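Local coordinates for glycosyl hydrolase, family 38 (Enterococcus faecalis, PDB 5KBP), which probably hydrolyses alpha-mannosidic linkages in carbohydrates, as a member of glycoside hydrolase family 38, at residues Y25-H28 and H29-I33; Q339-Y342 and A343-L347; M530-E533 and F534-V537; E498-P501 and F502-D505. All coordinates share one frame; numbering follows the deposited sequence.

Contact 1 of 4, residues Y25-H28 and H29-I33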
# COMPACT_ATOMS: atom_id res chain seq x y z
N TYR A 25 9.80 -3.51 -2.97
CA TYR A 25 9.42 -4.88 -2.65
C TYR A 25 9.36 -5.76 -3.90
O TYR A 25 9.90 -6.87 -3.92
CB TYR A 25 8.07 -4.91 -1.93
CG TYR A 25 7.45 -6.29 -1.94
CD1 TYR A 25 7.98 -7.31 -1.16
CD2 TYR A 25 6.36 -6.58 -2.74
CE1 TYR A 25 7.43 -8.58 -1.18
CE2 TYR A 25 5.80 -7.85 -2.76
CZ TYR A 25 6.34 -8.85 -1.97
OH TYR A 25 5.79 -10.11 -1.98
N GLU A 26 8.70 -5.27 -4.95
CA GLU A 26 8.49 -6.11 -6.13
C GLU A 26 9.79 -6.38 -6.87
O GLU A 26 9.90 -7.40 -7.57
CB GLU A 26 7.47 -5.46 -7.06
CG GLU A 26 6.05 -5.45 -6.51
CD GLU A 26 5.44 -6.84 -6.38
OE1 GLU A 26 4.39 -6.96 -5.71
OE2 GLU A 26 6.00 -7.81 -6.94
N GLU A 27 10.79 -5.50 -6.74
CA GLU A 27 12.09 -5.79 -7.33
C GLU A 27 12.73 -7.01 -6.68
O GLU A 27 13.28 -7.87 -7.37
CB GLU A 27 13.00 -4.56 -7.21
CG GLU A 27 12.54 -3.35 -8.02
CD GLU A 27 12.87 -3.48 -9.50
OE1 GLU A 27 13.70 -4.34 -9.85
OE2 GLU A 27 12.30 -2.71 -10.31
N HIS A 28 12.66 -7.09 -5.35
CA HIS A 28 13.09 -8.31 -4.66
C HIS A 28 12.17 -9.47 -4.99
O HIS A 28 12.62 -10.61 -5.15
CB HIS A 28 13.14 -8.09 -3.15
CG HIS A 28 14.19 -7.12 -2.71
ND1 HIS A 28 15.54 -7.38 -2.83
CD2 HIS A 28 14.09 -5.91 -2.11
CE1 HIS A 28 16.22 -6.36 -2.35
NE2 HIS A 28 15.37 -5.46 -1.90
N HIS A 29 10.86 -9.20 -5.10
CA HIS A 29 9.89 -10.27 -5.31
C HIS A 29 10.10 -10.96 -6.65
O HIS A 29 10.02 -12.19 -6.74
CB HIS A 29 8.47 -9.72 -5.20
CG HIS A 29 7.41 -10.77 -5.22
ND1 HIS A 29 6.10 -10.49 -5.53
CD2 HIS A 29 7.46 -12.09 -4.97
CE1 HIS A 29 5.38 -11.60 -5.47
NE2 HIS A 29 6.19 -12.59 -5.13
N MET A 30 10.35 -10.18 -7.71
CA MET A 30 10.57 -10.78 -9.02
C MET A 30 11.87 -11.57 -9.06
O MET A 30 11.99 -12.51 -9.85
CB MET A 30 10.57 -9.69 -10.10
CG MET A 30 9.23 -9.00 -10.29
SD MET A 30 7.89 -10.12 -10.73
CE MET A 30 7.04 -10.28 -9.16
N ARG A 31 12.84 -11.22 -8.22
CA ARG A 31 14.05 -12.02 -8.11
C ARG A 31 13.83 -13.27 -7.26
O ARG A 31 14.56 -14.25 -7.42
CB ARG A 31 15.18 -11.17 -7.53
CG ARG A 31 15.76 -10.18 -8.54
CD ARG A 31 16.72 -9.20 -7.90
NE ARG A 31 17.33 -8.33 -8.90
CZ ARG A 31 16.79 -7.20 -9.35
NH1 ARG A 31 15.62 -6.79 -8.88
NH2 ARG A 31 17.42 -6.48 -10.27
N LEU A 32 12.84 -13.24 -6.37
CA LEU A 32 12.47 -14.45 -5.64
C LEU A 32 11.89 -15.50 -6.58
O LEU A 32 12.10 -16.70 -6.38
CB LEU A 32 11.48 -14.12 -4.52
CG LEU A 32 11.08 -15.27 -3.61
CD1 LEU A 32 12.28 -15.77 -2.82
CD2 LEU A 32 9.94 -14.87 -2.67
N ILE A 33 11.15 -15.05 -7.60
CA ILE A 33 10.59 -15.99 -8.57
C ILE A 33 11.70 -16.70 -9.33
O ILE A 33 11.64 -17.91 -9.57
CB ILE A 33 9.63 -15.25 -9.53
CG1 ILE A 33 8.62 -14.43 -8.73
CG2 ILE A 33 8.92 -16.24 -10.44
CD1 ILE A 33 7.76 -15.25 -7.80
O HOH W 1 15.83 -4.62 -12.10
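H29 ND1 donates to E26 OE2 over 3.0 Å, a histidine–carboxylate hydrogen bond between side chains three residues apart on helix 25-45. The carboxylate comes to the imidazole edge, its plane turned 48° from the ring; ND1 meets OE2 on the syn side, 33° out of the carboxylate plane. Y25 runs alongside H29 and carries its OH over the centre of the imidazole face, 3.6 Å from ND1. H29 CB lies over one tyrosine face toward the rim, 4.2 Å from the centroid, a CH-pi contact. With CG of H29 opposite its backbone N (chi1 -172°), the ring reaches both neighbours.

On another flank, R31 NH1 holds E27 twice: it meets OE1 at 3.3 Å on the anti lone pair, as a salt bridge, and the backbone O at 3.0 Å from above the carbonyl plane. Arginine is long enough to reach back one turn to both. A water links E27 OE1 to R31 NH2.

Farther out, H29 NE2 bonds to D63 O: histidine suits the place by offering one N-H to E26 and the other here, and two such acceptors would favour a charged imidazole. E26 OE1 bonds to Y342 OH of the second subunit, while H28 stacks on H235. Such i to i+3 and i to i+4 pairs are typical of an alpha-helix, here one of the N-terminal family 38 domain that meets the partner subunit.

Contact 2 of 4, residues Q339-Y342 and A343-L347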
# COMPACT_ATOMS: atom_id res chain seq x y z
N GLN A 339 -10.52 -14.72 9.06
CA GLN A 339 -10.26 -13.28 9.05
C GLN A 339 -9.08 -12.93 9.95
O GLN A 339 -8.26 -12.07 9.59
CB GLN A 339 -11.51 -12.51 9.46
CG GLN A 339 -12.66 -12.56 8.46
CD GLN A 339 -13.51 -13.81 8.60
OE1 GLN A 339 -13.12 -14.78 9.25
NE2 GLN A 339 -14.68 -13.79 7.98
N PHE A 340 -8.99 -13.56 11.12
CA PHE A 340 -7.86 -13.31 12.00
C PHE A 340 -6.56 -13.80 11.39
O PHE A 340 -5.51 -13.16 11.54
CB PHE A 340 -8.09 -13.96 13.37
CG PHE A 340 -8.88 -13.11 14.32
CD1 PHE A 340 -8.41 -11.87 14.70
CD2 PHE A 340 -10.08 -13.56 14.84
CE1 PHE A 340 -9.14 -11.08 15.58
CE2 PHE A 340 -10.81 -12.78 15.72
CZ PHE A 340 -10.33 -11.54 16.09
N ASP A 341 -6.60 -14.94 10.69
CA ASP A 341 -5.42 -15.43 10.00
C ASP A 341 -5.00 -14.48 8.89
O ASP A 341 -3.81 -14.28 8.64
CB ASP A 341 -5.68 -16.83 9.44
CG ASP A 341 -4.48 -17.41 8.71
OD1 ASP A 341 -3.52 -17.83 9.38
OD2 ASP A 341 -4.51 -17.44 7.46
N TYR A 342 -5.98 -13.86 8.21
CA TYR A 342 -5.67 -12.89 7.17
C TYR A 342 -5.11 -11.60 7.76
O TYR A 342 -4.22 -10.98 7.18
CB TYR A 342 -6.93 -12.61 6.34
CG TYR A 342 -6.78 -11.52 5.31
CD1 TYR A 342 -6.22 -11.79 4.06
CD2 TYR A 342 -7.23 -10.23 5.56
CE1 TYR A 342 -6.10 -10.79 3.11
CE2 TYR A 342 -7.11 -9.23 4.61
CZ TYR A 342 -6.54 -9.52 3.39
OH TYR A 342 -6.42 -8.53 2.44
N ALA A 343 -5.64 -11.18 8.92
CA ALA A 343 -5.13 -9.96 9.55
C ALA A 343 -3.73 -10.17 10.11
O ALA A 343 -2.88 -9.28 10.03
CB ALA A 343 -6.09 -9.51 10.65
N TRP A 344 -3.47 -11.35 10.70
CA TRP A 344 -2.17 -11.59 11.31
C TRP A 344 -1.08 -11.72 10.26
O TRP A 344 0.02 -11.17 10.43
CB TRP A 344 -2.23 -12.85 12.18
CG TRP A 344 -2.66 -12.55 13.58
CD1 TRP A 344 -3.87 -12.84 14.14
CD2 TRP A 344 -1.89 -11.89 14.59
NE1 TRP A 344 -3.90 -12.41 15.45
CE2 TRP A 344 -2.70 -11.82 15.75
CE3 TRP A 344 -0.60 -11.36 14.63
CZ2 TRP A 344 -2.25 -11.23 16.93
CZ3 TRP A 344 -0.16 -10.78 15.80
CH2 TRP A 344 -0.98 -10.72 16.93
N LYS A 345 -1.35 -12.44 9.17
CA LYS A 345 -0.37 -12.55 8.09
C LYS A 345 -0.07 -11.18 7.49
O LYS A 345 1.09 -10.87 7.19
CB LYS A 345 -0.87 -13.51 7.01
CG LYS A 345 -0.84 -14.97 7.43
CD LYS A 345 -1.42 -15.86 6.34
CE LYS A 345 -1.40 -17.32 6.77
NZ LYS A 345 -2.21 -18.18 5.86
N THR A 346 -1.10 -10.35 7.33
CA THR A 346 -0.88 -8.99 6.84
C THR A 346 0.02 -8.20 7.79
O THR A 346 0.90 -7.46 7.34
CB THR A 346 -2.22 -8.28 6.66
OG1 THR A 346 -3.02 -9.00 5.71
CG2 THR A 346 -2.01 -6.85 6.16
N LEU A 347 -0.17 -8.37 9.10
CA LEU A 347 0.67 -7.66 10.06
C LEU A 347 2.07 -8.26 10.11
O LEU A 347 3.06 -7.52 10.21
CB LEU A 347 0.02 -7.69 11.44
CG LEU A 347 0.83 -7.01 12.55
CD1 LEU A 347 1.04 -5.54 12.24
CD2 LEU A 347 0.16 -7.19 13.91
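From A343 N to Q339 O (2.8 Å) through T346 N to Y342 O (3.2 Å), four consecutive i to i+4 backbone bonds make Q339-L347 regular alpha-helix. Y342 O also accepts from T346 OG1, at 2.7 Å, so a single carbonyl takes two donors from the same residue. T346 suits the place because its hydroxyl, beside the backbone N and opposite the carbonyl carbon (chi1 -60°), points back at the preceding turn. The same OG1 rests over the centre of the Y342 ring, 4.1 Å above its plane.

D341 and K345 form an i to i+4 salt bridge: K345 NZ reaches D341 OD2 at 2.9 Å on the syn lone pair. The lysine chain is extended beyond CG and runs back along the helix, bringing its CE close to the carboxylate as well. NZ has a second acid partner in E113, on helix 100-117, so the lysine ties the two helices together.

Helix 337-348 belongs to the family 38 middle domain, where it packs against helices 100-117, 304-332 and 362-393. F340 and W344 both touch helix 304-332; W344 also packs on S102, R105 and I109 of helix 100-117. The W344 ring turns its edge to F340 O, CD1 at 3.1 Å, and CD1 lies 4.4 Å from F340 CB, while NE1 bonds to E322. A343, small enough for close helix packing, sets its CB 3.5 Å from Q339 O and faces V378 of helix 362-393. Y342, its hydroxyl bonded to E26 of the second subunit, meets the ring of H29 of that chain edge-to-face.

Contact 3 of 4, residues M530-E533 and F534-V537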
# COMPACT_ATOMS: atom_id res chain seq x y z
N MET A 530 -0.81 19.85 40.48
CA MET A 530 -1.82 18.81 40.60
C MET A 530 -1.43 17.89 41.75
O MET A 530 -0.25 17.78 42.10
CB MET A 530 -1.95 17.98 39.32
CG MET A 530 -2.30 18.76 38.07
SD MET A 530 -2.39 17.70 36.62
CE MET A 530 -0.73 17.03 36.58
N GLU A 531 -2.42 17.22 42.32
CA GLU A 531 -2.14 16.21 43.33
C GLU A 531 -3.38 15.36 43.56
O GLU A 531 -4.51 15.85 43.44
CB GLU A 531 -1.67 16.83 44.65
CG GLU A 531 -2.74 17.56 45.44
CD GLU A 531 -2.19 18.23 46.68
OE1 GLU A 531 -1.61 19.33 46.55
OE2 GLU A 531 -2.32 17.66 47.78
N ASN A 532 -3.15 14.09 43.87
CA ASN A 532 -4.21 13.20 44.35
C ASN A 532 -3.74 12.52 45.63
O ASN A 532 -3.04 13.12 46.44
CB ASN A 532 -4.58 12.17 43.27
CG ASN A 532 -3.37 11.47 42.68
OD1 ASN A 532 -2.28 11.48 43.25
ND2 ASN A 532 -3.55 10.86 41.51
N GLU A 533 -4.12 11.26 45.82
CA GLU A 533 -3.73 10.51 47.00
C GLU A 533 -2.42 9.76 46.83
O GLU A 533 -1.97 9.10 47.77
CB GLU A 533 -4.84 9.54 47.40
CG GLU A 533 -5.16 8.51 46.34
CD GLU A 533 -6.40 7.70 46.66
OE1 GLU A 533 -7.49 8.08 46.19
OE2 GLU A 533 -6.29 6.70 47.40
N PHE A 534 -1.80 9.84 45.65
CA PHE A 534 -0.55 9.14 45.38
C PHE A 534 0.61 10.08 45.11
O PHE A 534 1.69 9.91 45.69
CB PHE A 534 -0.72 8.19 44.19
CG PHE A 534 -1.94 7.33 44.26
CD1 PHE A 534 -2.00 6.25 45.13
CD2 PHE A 534 -3.03 7.59 43.45
CE1 PHE A 534 -3.12 5.45 45.19
CE2 PHE A 534 -4.16 6.79 43.50
CZ PHE A 534 -4.21 5.72 44.37
N ILE A 535 0.43 11.07 44.24
CA ILE A 535 1.52 11.93 43.79
C ILE A 535 1.12 13.39 43.93
O ILE A 535 -0.07 13.74 43.90
CB ILE A 535 1.91 11.62 42.32
CG1 ILE A 535 0.69 11.79 41.40
CG2 ILE A 535 2.48 10.22 42.20
CD1 ILE A 535 0.98 11.48 39.95
N GLN A 536 2.12 14.25 44.10
CA GLN A 536 1.95 15.69 44.13
C GLN A 536 2.83 16.28 43.04
O GLN A 536 4.06 16.14 43.08
CB GLN A 536 2.32 16.27 45.50
CG GLN A 536 1.72 17.64 45.80
CD GLN A 536 2.48 18.77 45.15
OE1 GLN A 536 3.64 18.63 44.77
NE2 GLN A 536 1.82 19.92 45.01
N VAL A 537 2.21 16.94 42.06
CA VAL A 537 2.88 17.36 40.84
C VAL A 537 3.00 18.88 40.83
O VAL A 537 2.00 19.59 41.02
CB VAL A 537 2.14 16.86 39.59
CG1 VAL A 537 2.81 17.39 38.32
CG2 VAL A 537 2.10 15.34 39.58
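N532 OD1 accepts two backbone N-H groups across the turn, F534 N and I535 N, each at 2.9 Å. The first closes an Asx turn, with the donor well above the amide plane; the second is nearly straight at 178° and approaches almost along the C=O axis. Asparagine suits this corner because, with CG tucked between N and carbonyl carbon (chi1 49°), its short amide can stand in for a main-chain acceptor. N532 N in turn bonds to I535 O, and the side-chain ND2 lies at the edge of the F534 ring and bonds to I653 O.

E533 can be followed outward over the F534 ring. Its CB sits beside F534 N; CG lies over the centre of the ring, 3.5 Å from the centroid, a CH-pi contact; CD then passes 3.7 Å from F534 CZ, and OE2 ends near the same atom. The carboxylate runs near parallel to the ring (14°) but beyond its CZ rim, so it is the methylene at CG that packs on the face.

Behind the turn, M530 and V537 form an antiparallel hydrogen-bonded pair, with V537 N to M530 O at 2.6 Å, and M530 CE lies 4.0 Å from V537 CG1. E531 and Q536 make the next, non-hydrogen-bonded pair on the other face, where E531 CB touches Q536 CG. The resulting beta hairpin sits between strands 523-524 and 545-549, while M530, I535 and V537 press on M652 and L659 of strands 641-653 and 659-667.

Contact 4 of 4, residues E498-P501 and F502-D505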
# COMPACT_ATOMS: atom_id res chain seq x y z
N GLU A 498 -11.15 0.52 39.09
CA GLU A 498 -10.79 -0.88 39.31
C GLU A 498 -11.83 -1.84 38.73
O GLU A 498 -12.36 -2.72 39.42
CB GLU A 498 -10.56 -1.17 40.80
CG GLU A 498 -9.40 -0.40 41.41
CD GLU A 498 -9.08 -0.84 42.82
OE1 GLU A 498 -7.93 -0.65 43.26
OE2 GLU A 498 -9.99 -1.39 43.49
N MET A 499 -12.12 -1.67 37.44
CA MET A 499 -13.04 -2.57 36.77
C MET A 499 -12.41 -3.95 36.63
O MET A 499 -11.21 -4.08 36.36
CB MET A 499 -13.42 -2.02 35.39
CG MET A 499 -14.49 -2.81 34.68
SD MET A 499 -15.01 -2.04 33.13
CE MET A 499 -16.17 -3.26 32.52
N ALA A 500 -13.22 -4.99 36.82
CA ALA A 500 -12.71 -6.35 36.85
C ALA A 500 -12.13 -6.74 35.49
O ALA A 500 -12.59 -6.27 34.45
CB ALA A 500 -13.81 -7.32 37.25
N PRO A 501 -11.10 -7.59 35.48
CA PRO A 501 -10.55 -8.05 34.20
C PRO A 501 -11.56 -8.85 33.39
O PRO A 501 -12.36 -9.61 33.94
CB PRO A 501 -9.36 -8.92 34.62
CG PRO A 501 -9.00 -8.45 35.99
CD PRO A 501 -10.30 -8.05 36.62
N PHE A 502 -11.51 -8.66 32.07
CA PHE A 502 -12.37 -9.35 31.11
C PHE A 502 -13.81 -9.44 31.58
O PHE A 502 -14.33 -10.53 31.84
CB PHE A 502 -11.81 -10.74 30.79
CG PHE A 502 -10.51 -10.70 30.05
CD1 PHE A 502 -10.44 -10.19 28.76
CD2 PHE A 502 -9.34 -11.15 30.65
CE1 PHE A 502 -9.24 -10.15 28.08
CE2 PHE A 502 -8.14 -11.11 29.97
CZ PHE A 502 -8.09 -10.61 28.69
N SER A 503 -14.46 -8.28 31.69
CA SER A 503 -15.84 -8.18 32.12
C SER A 503 -16.51 -7.06 31.33
O SER A 503 -15.87 -6.38 30.52
CB SER A 503 -15.93 -7.92 33.63
OG SER A 503 -15.24 -6.73 33.98
N TRP A 504 -17.80 -6.86 31.57
CA TRP A 504 -18.51 -5.73 30.98
C TRP A 504 -19.55 -5.21 31.96
O TRP A 504 -20.16 -5.98 32.70
CB TRP A 504 -19.16 -6.09 29.64
CG TRP A 504 -20.27 -7.11 29.70
CD1 TRP A 504 -21.54 -6.91 30.15
CD2 TRP A 504 -20.21 -8.47 29.26
NE1 TRP A 504 -22.27 -8.07 30.04
CE2 TRP A 504 -21.47 -9.05 29.50
CE3 TRP A 504 -19.20 -9.27 28.71
CZ2 TRP A 504 -21.76 -10.37 29.19
CZ3 TRP A 504 -19.48 -10.59 28.41
CH2 TRP A 504 -20.75 -11.13 28.65
N ASP A 505 -19.73 -3.89 31.95
CA ASP A 505 -20.73 -3.22 32.77
C ASP A 505 -21.64 -2.40 31.88
O ASP A 505 -21.18 -1.72 30.96
CB ASP A 505 -20.07 -2.31 33.82
CG ASP A 505 -19.38 -3.10 34.92
OD1 ASP A 505 -19.99 -4.06 35.44
OD2 ASP A 505 -18.23 -2.76 35.26
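F502 follows P501 with its backbone in a left-handed conformation (phi 42°), unusual for a bulky residue and part of the bend that turns the chain back. The ring packs on P323 and M327 of helix 304-332 and meets the ring of H824 at a shallow angle; an aromatic suits this buried position.

S503 comes next and closes the loop with its side chain. S503 OG donates to A500 O at 2.7 Å, from above the carbonyl plane, and lies 3.6 Å from A500 CB. The hydroxyl sits between N and carbonyl carbon (chi1 58°), which turns it back across the loop; serine is short enough to reach A500 O across the turn.

W504 points its side chain the other way, its NE1 bonding to A816 O and its rings meeting H819. What touches the first arm is its backbone, since M499 CE lies 3.7 Å from W504 CA. D505 turns back again, and its OD2 approaches M499 CE to 3.5 Å from the opposite direction. M499 spans this distance because its chain is fully extended, and its methyl CE lies inside the bend, against S503 O, W504 CA and D505 OD2.

Each arm carries a G1 beta bulge, E498 and M499 facing K416, F502 and S503 facing N410. In a G1 bulge the first residue is left-handed, a place usually filled by glycine but here by E498 and F502. Through this corner the chain passes from strand 483-499 of a three-stranded antiparallel sheet to strand 503-511 of another sheet.

Contacts 1 and 2 are two helical stretches whose centres lie 22 Å apart within one chain, yet they come together in the dimer: residues of contact 1 on one subunit touch residues of contact 2 on the other, the E26 and Y342 pair included. Contacts 3 and 4 belong to the beta-rich C-terminal half, with centres 26 Å apart and nearest atoms about 7 Å apart, and no other chain touches either. Contact 4 approaches contact 2 to about 12 Å at the nearest atoms, and both pack on helix 304-332. Contacts 1 and 3 are 57 Å apart between centres, across the chain's middle. All four lie away from F253 and Y256, which can bind calcium, though none is bound to this chain here.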